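Local coordinates for protein second substrate binding domain of putative amino acid ABC transporter (PDB 4OEN) that probably captures an amino acid outside the cell and delivers it to the membrane part of an ABC transporter, at residues A[68-71]-A[75-78]; A[28-33]-A[46-51]; A[84-89]-A[199-204]. All coordinates share one frame; numbering follows the deposited sequence. Where two conformers were deposited one is given.

In the fold
All three contacts sit in one lobe of a type II periplasmic binding protein, and they come one after another along the chain: contact 2, then contact 1, then contact 3. Their centres lie about 13 to 15 Å apart. Helix 28-40 links them: D29 OD2 accepts a probable hydrogen bond from G69 N of contact 1, while L32 and I33 of contact 2 pack on F201, and L32 also on Y86, in contact 3. F51 of contact 2 lies against A68 and R76 of contact 1. The putative carboxylate-binding site of contact 1 is thereby tied to the lobe core and to Y86, next to strand 87-96, which leads toward the other lobe.

Contact 1: A[68-71]-A[75-78]; sequences AGMS and ARKA. With ACT (acetate ion), chain H.
R76 reaches from helix 74-77 back to the loop at M70 and S71, and together they form an anion site on one lobe of this type II binding protein. In relatives of solute-binding family 3, an arginine and loop amides at this place hold the α-carboxylate of the amino acid; the acetate here, probably from the crystallisation liquor, is consistent with that role.

The polar part is a bidentate grip of the arginine on the acetate. R76 NH1 and NH2 take one acetate oxygen each, NH1 to OXT at 2.9 Å and NH2 to O at 3.2 Å, with the acetate carbon in the guanidinium plane. S71 N adds a nearly straight bond to OXT (172°), so that oxygen is gripped twice. NH1 also donates to S71 O at 2.9 Å, along a lone pair in the carbonyl plane. This further bond of NH1, with those to the acetate, restrains the rotation of the guanidinium, and the loop that supplies the amide also positions the arginine.

The apolar part comes from M70. With CG anti to the backbone N (chi1 180°) and the rest of the chain extended, it runs obliquely past the arginine, and its CG lies 3.8 Å from R76 NH1. F51 and F82 pack on both side chains. At the far end of the thioether, M70 CE touches the aliphatic R76 CD at 3.9 Å.

Contact 2: A[28-33]-A[46-51]; sequences IDMELI and ITNPGF
N48 brings the flat group that meets the helix: the amino end of its carboxamide touches the sulfur of M30, N48 ND2 to M30 SD 3.9 Å, the two side chains coming from opposite directions. The N48 side chain does not set out toward the helix; with CG anti to the carbonyl carbon (chi1 -59°), its end comes nearer and reaches the thioether. This is packing of a polar end on a sulfur. The hydrogen bond of ND2 goes to the backbone O of D10, and Y25 and V17 touch the same side chain, so the amide is held in place by the neighbouring loop and hairpin strand.

The rest of the contact is aliphatic and centres on I46, whose two branches divide the work. I46 CG2 lies 3.8 Å from M30 SD, and the side chains cross at a slant. I46 CD1, at the end of the longer branch, meets I33 CG2 at 3.8 Å as the two isoleucines slide past each other in opposite directions. With CG anti to the carbonyl carbon (chi1 -64°), the M30 chain bends at chi2 (-61°) and again at chi3, which lays SD against I46 CG2 and N48 ND2. I33, one turn further on, continues the apolar surface toward F201 of helix 195-210.

Strand 44-47 runs parallel to strand 5-8, and helix 28-40 lies on the connection between them. Together M30, I33 and I46 pack the helix of a beta-alpha-beta crossover onto its second strand, a unit at the start of the type II periplasmic binding protein fold.

Contact 3: A[84-89]-A[199-204]; sequences ESYYTA and EMFNNG
Two neighbouring residues of helix 195-210 turn different ways to reach segment 84-89. N202 has CG anti to its carbonyl carbon (chi1 -71°), which lifts the amide to the backbone of E84; F201 has CG anti to the backbone N (chi1 -177°) and sends its ring inward to Y86.

At the outer end the amide oxygen is the acceptor. E84 N donates to N202 OD1 at 2.8 Å, and although the N-H points well at the oxygen (164°), the donor stands tilted out of the carbonyl plane. A side chain on the helix thus anchors the main chain just before strand 87-96. S83 packs against both N202 and F201, extending the contact by one residue.

Deeper in, the two rings touch through single corners. Y86 CD2 comes to F201 CZ at 4.1 Å, lying at the edge of the phenylalanine ring while the side chains run aslant. F201 is also stacked on F187, and L32 of helix 28-40 packs on both F201 and Y86. One residue back, S85 OG accepts from Y87 N at 3.3 Å in an ST turn.

The contact joins helix 195-210, the last but one of the chain, to the approach to strand 87-96, which pairs antiparallel with strand 180-190. Such a pair of long strands linking two lobes is a hallmark of type II periplasmic binding proteins.

Contact 1: A[68-71]-A[75-78]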
# COMPACT_ATOMS: atom_id res chain seq x y z
N ALA A 68 -0.54 7.47 5.64
CA ALA A 68 -1.78 6.84 5.18
C ALA A 68 -1.58 6.11 3.87
O ALA A 68 -2.33 6.34 2.91
CB ALA A 68 -2.91 7.90 5.02
N GLY A 69 -0.56 5.25 3.80
CA GLY A 69 -0.23 4.58 2.55
C GLY A 69 -0.11 5.57 1.41
O GLY A 69 -0.53 5.29 0.28
N MET A 70 0.48 6.72 1.71
CA MET A 70 0.48 7.87 0.81
C MET A 70 1.55 7.77 -0.27
O MET A 70 2.74 7.66 0.03
CB MET A 70 0.69 9.14 1.62
CG MET A 70 0.72 10.41 0.78
SD MET A 70 0.78 11.85 1.88
CE MET A 70 0.72 13.19 0.69
N SER A 71 1.11 7.83 -1.52
CA SER A 71 2.01 7.70 -2.66
C SER A 71 2.82 8.98 -2.84
O SER A 71 2.27 10.08 -2.80
CB SER A 71 1.23 7.41 -3.94
OG SER A 71 0.51 6.20 -3.84
N ALA A 75 3.46 15.85 -8.09
CA ALA A 75 2.38 16.80 -7.81
C ALA A 75 2.29 17.12 -6.32
O ALA A 75 2.13 18.28 -5.93
CB ALA A 75 1.05 16.24 -8.31
N ARG A 76 2.42 16.08 -5.50
CA ARG A 76 2.32 16.24 -4.06
C ARG A 76 3.54 16.92 -3.47
O ARG A 76 3.44 17.57 -2.44
CB ARG A 76 2.11 14.88 -3.39
CG ARG A 76 0.73 14.35 -3.67
CD ARG A 76 0.51 12.95 -3.18
NE ARG A 76 -0.90 12.64 -3.33
CZ ARG A 76 -1.42 11.43 -3.13
NH1 ARG A 76 -0.62 10.45 -2.74
NH2 ARG A 76 -2.72 11.23 -3.28
N LYS A 77 4.67 16.79 -4.13
CA LYS A 77 5.87 17.49 -3.68
C LYS A 77 5.75 19.02 -3.74
O LYS A 77 6.54 19.73 -3.10
CB LYS A 77 7.08 17.04 -4.50
CG LYS A 77 7.53 15.65 -4.17
CD LYS A 77 8.75 15.26 -4.99
CE LYS A 77 9.20 13.85 -4.64
NZ LYS A 77 10.37 13.44 -5.48
N ALA A 78 4.78 19.53 -4.48
CA ALA A 78 4.56 20.97 -4.54
C ALA A 78 4.12 21.53 -3.19
O ALA A 78 4.39 22.69 -2.89
CB ALA A 78 3.54 21.31 -5.61
C ACT H . -2.83 7.40 -2.76
O ACT H . -3.72 8.16 -3.21
OXT ACT H . -1.95 7.95 -2.08
CH3 ACT H . -2.83 5.92 -3.03

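Contact 2: A[28-33]-A[46-51]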
# COMPACT_ATOMS: atom_id res chain seq x y z
N ILE A 28 0.00 -1.28 9.17
CA ILE A 28 1.42 -0.97 9.02
C ILE A 28 1.77 0.46 9.46
O ILE A 28 2.73 0.68 10.20
CB ILE A 28 1.85 -1.15 7.55
CG1 ILE A 28 1.65 -2.61 7.13
CG2 ILE A 28 3.27 -0.65 7.33
CD1 ILE A 28 1.91 -2.85 5.64
N ASP A 29 0.98 1.42 9.00
CA ASP A 29 1.27 2.83 9.27
C ASP A 29 1.13 3.18 10.73
O ASP A 29 1.92 3.97 11.25
CB ASP A 29 0.33 3.73 8.49
CG ASP A 29 0.67 3.79 7.04
OD1 ASP A 29 1.71 3.21 6.63
OD2 ASP A 29 -0.12 4.44 6.33
N MET A 30 0.12 2.61 11.36
CA MET A 30 -0.16 2.91 12.77
C MET A 30 0.96 2.36 13.62
O MET A 30 1.49 3.05 14.49
CB MET A 30 -1.50 2.33 13.19
CG MET A 30 -2.69 2.98 12.45
SD MET A 30 -2.89 4.77 12.72
CE MET A 30 -1.98 5.48 11.34
N GLU A 31 1.36 1.12 13.34
CA GLU A 31 2.44 0.52 14.12
C GLU A 31 3.76 1.22 13.86
O GLU A 31 4.54 1.42 14.79
CB GLU A 31 2.55 -0.97 13.81
CG GLU A 31 1.37 -1.76 14.32
CD GLU A 31 1.64 -3.24 14.47
OE1 GLU A 31 2.75 -3.63 14.88
OE2 GLU A 31 0.72 -4.02 14.17
N LEU A 32 4.02 1.59 12.61
CA LEU A 32 5.29 2.20 12.24
C LEU A 32 5.45 3.58 12.88
O LEU A 32 6.49 3.87 13.46
CB LEU A 32 5.41 2.29 10.72
CG LEU A 32 6.65 3.00 10.19
CD1 LEU A 32 7.89 2.24 10.57
CD2 LEU A 32 6.52 3.18 8.69
N ILE A 33 4.44 4.44 12.80
CA ILE A 33 4.62 5.77 13.36
C ILE A 33 4.79 5.71 14.89
O ILE A 33 5.60 6.43 15.46
CB ILE A 33 3.47 6.74 12.97
CG1 ILE A 33 3.87 8.19 13.28
CG2 ILE A 33 2.14 6.35 13.62
CD1 ILE A 33 5.12 8.62 12.55
N ILE A 46 -2.58 10.52 17.27
CA ILE A 46 -3.00 10.07 15.95
C ILE A 46 -4.48 10.36 15.78
O ILE A 46 -5.28 10.13 16.68
CB ILE A 46 -2.74 8.56 15.76
CG1 ILE A 46 -1.24 8.27 15.84
CG2 ILE A 46 -3.29 8.10 14.44
CD1 ILE A 46 -0.89 6.78 15.79
N THR A 47 -4.83 10.90 14.62
CA THR A 47 -6.23 11.09 14.26
C THR A 47 -6.49 10.35 12.96
O THR A 47 -5.57 10.14 12.16
CB THR A 47 -6.58 12.57 14.11
OG1 THR A 47 -5.83 13.15 13.04
CG2 THR A 47 -6.28 13.31 15.40
N ASN A 48 -7.74 9.95 12.73
CA ASN A 48 -8.07 9.22 11.52
C ASN A 48 -9.28 9.82 10.82
O ASN A 48 -10.32 9.17 10.70
CB ASN A 48 -8.33 7.74 11.85
CG ASN A 48 -7.12 7.08 12.50
OD1 ASN A 48 -6.93 7.17 13.72
ND2 ASN A 48 -6.31 6.40 11.69
N PRO A 49 -9.15 11.08 10.36
CA PRO A 49 -10.28 11.81 9.77
C PRO A 49 -10.56 11.43 8.32
O PRO A 49 -11.53 11.91 7.75
CB PRO A 49 -9.82 13.27 9.87
CG PRO A 49 -8.34 13.19 9.70
CD PRO A 49 -7.93 11.90 10.41
N GLY A 50 -9.72 10.57 7.75
CA GLY A 50 -9.83 10.24 6.34
C GLY A 50 -8.70 10.90 5.58
O GLY A 50 -8.16 11.90 6.02
N PHE A 51 -8.37 10.34 4.41
CA PHE A 51 -7.19 10.76 3.66
C PHE A 51 -7.27 12.22 3.22
O PHE A 51 -6.35 12.99 3.48
CB PHE A 51 -7.01 9.86 2.43
CG PHE A 51 -5.74 10.14 1.66
CD1 PHE A 51 -4.50 9.89 2.22
CD2 PHE A 51 -5.80 10.62 0.37
CE1 PHE A 51 -3.33 10.14 1.49
CE2 PHE A 51 -4.64 10.87 -0.35
CZ PHE A 51 -3.41 10.63 0.20

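Contact 3: A[84-89]-A[199-204]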
# COMPACT_ATOMS: atom_id res chain seq x y z
N GLU A 84 11.81 9.47 3.60
CA GLU A 84 12.28 8.33 2.83
C GLU A 84 11.13 7.36 2.66
O GLU A 84 10.26 7.27 3.53
CB GLU A 84 13.45 7.65 3.53
CG GLU A 84 14.69 8.51 3.66
CD GLU A 84 15.51 8.51 2.39
OE1 GLU A 84 15.20 7.72 1.47
OE2 GLU A 84 16.48 9.29 2.31
N SER A 85 11.13 6.62 1.56
CA SER A 85 10.11 5.60 1.34
C SER A 85 10.20 4.51 2.38
O SER A 85 11.30 4.02 2.67
CB SER A 85 10.26 4.99 -0.06
OG SER A 85 9.27 3.99 -0.27
N TYR A 86 9.06 4.09 2.92
CA TYR A 86 9.05 2.93 3.80
C TYR A 86 8.42 1.71 3.13
O TYR A 86 8.36 0.64 3.73
CB TYR A 86 8.33 3.22 5.12
CG TYR A 86 6.87 3.58 5.05
CD1 TYR A 86 5.88 2.60 5.03
CD2 TYR A 86 6.47 4.90 5.02
CE1 TYR A 86 4.53 2.95 4.97
CE2 TYR A 86 5.11 5.26 4.96
CZ TYR A 86 4.16 4.27 4.94
OH TYR A 86 2.81 4.60 4.88
N TYR A 87 7.97 1.87 1.89
CA TYR A 87 7.35 0.75 1.18
C TYR A 87 7.28 1.04 -0.30
O TYR A 87 6.72 2.06 -0.71
CB TYR A 87 5.94 0.48 1.73
CG TYR A 87 5.33 -0.77 1.15
CD1 TYR A 87 5.78 -2.03 1.54
CD2 TYR A 87 4.31 -0.70 0.21
CE1 TYR A 87 5.23 -3.17 1.01
CE2 TYR A 87 3.74 -1.85 -0.33
CZ TYR A 87 4.21 -3.08 0.08
OH TYR A 87 3.67 -4.24 -0.44
N THR A 88 7.84 0.14 -1.10
CA THR A 88 7.72 0.23 -2.55
C THR A 88 6.48 -0.50 -2.98
O THR A 88 6.37 -1.71 -2.78
CB THR A 88 8.94 -0.36 -3.27
OG1 THR A 88 10.11 0.35 -2.87
CG2 THR A 88 8.76 -0.25 -4.79
N ALA A 89 5.56 0.25 -3.58
CA ALA A 89 4.27 -0.29 -4.00
C ALA A 89 4.40 -0.91 -5.38
O ALA A 89 4.91 -0.28 -6.30
CB ALA A 89 3.22 0.80 -4.00
N GLU A 199 13.22 14.57 9.71
CA GLU A 199 14.53 14.10 10.14
C GLU A 199 14.41 12.91 11.10
O GLU A 199 15.07 11.89 10.93
CB GLU A 199 15.32 15.23 10.81
CG GLU A 199 15.70 16.38 9.88
CD GLU A 199 16.47 17.49 10.59
OE1 GLU A 199 17.09 17.22 11.65
OE2 GLU A 199 16.45 18.63 10.09
N MET A 200 13.56 13.05 12.11
CA MET A 200 13.36 11.98 13.08
C MET A 200 12.65 10.77 12.48
O MET A 200 12.94 9.63 12.85
CB MET A 200 12.59 12.50 14.29
CG MET A 200 13.41 13.46 15.13
SD MET A 200 12.62 13.93 16.67
CE MET A 200 11.18 14.81 16.05
N PHE A 201 11.73 11.00 11.55
CA PHE A 201 11.07 9.86 10.93
C PHE A 201 12.10 9.03 10.18
O PHE A 201 12.13 7.81 10.31
CB PHE A 201 9.95 10.29 9.98
CG PHE A 201 9.20 9.13 9.36
CD1 PHE A 201 8.00 8.68 9.91
CD2 PHE A 201 9.71 8.46 8.26
CE1 PHE A 201 7.32 7.60 9.35
CE2 PHE A 201 9.04 7.39 7.69
CZ PHE A 201 7.83 6.96 8.25
N ASN A 202 12.94 9.70 9.40
CA ASN A 202 13.93 8.99 8.61
C ASN A 202 14.94 8.26 9.50
O ASN A 202 15.35 7.16 9.19
CB ASN A 202 14.66 9.94 7.68
CG ASN A 202 13.78 10.43 6.54
OD1 ASN A 202 12.74 9.84 6.25
ND2 ASN A 202 14.19 11.51 5.89
N ASN A 203 15.35 8.90 10.60
CA ASN A 203 16.28 8.25 11.52
C ASN A 203 15.63 7.07 12.23
O ASN A 203 16.26 6.03 12.42
CB ASN A 203 16.80 9.26 12.55
CG ASN A 203 17.76 10.25 11.94
OD1 ASN A 203 18.31 10.01 10.86
ND2 ASN A 203 17.97 11.36 12.62
N GLY A 204 14.38 7.25 12.64
CA GLY A 204 13.63 6.19 13.29
C GLY A 204 13.45 5.01 12.35
O GLY A 204 13.63 3.86 12.75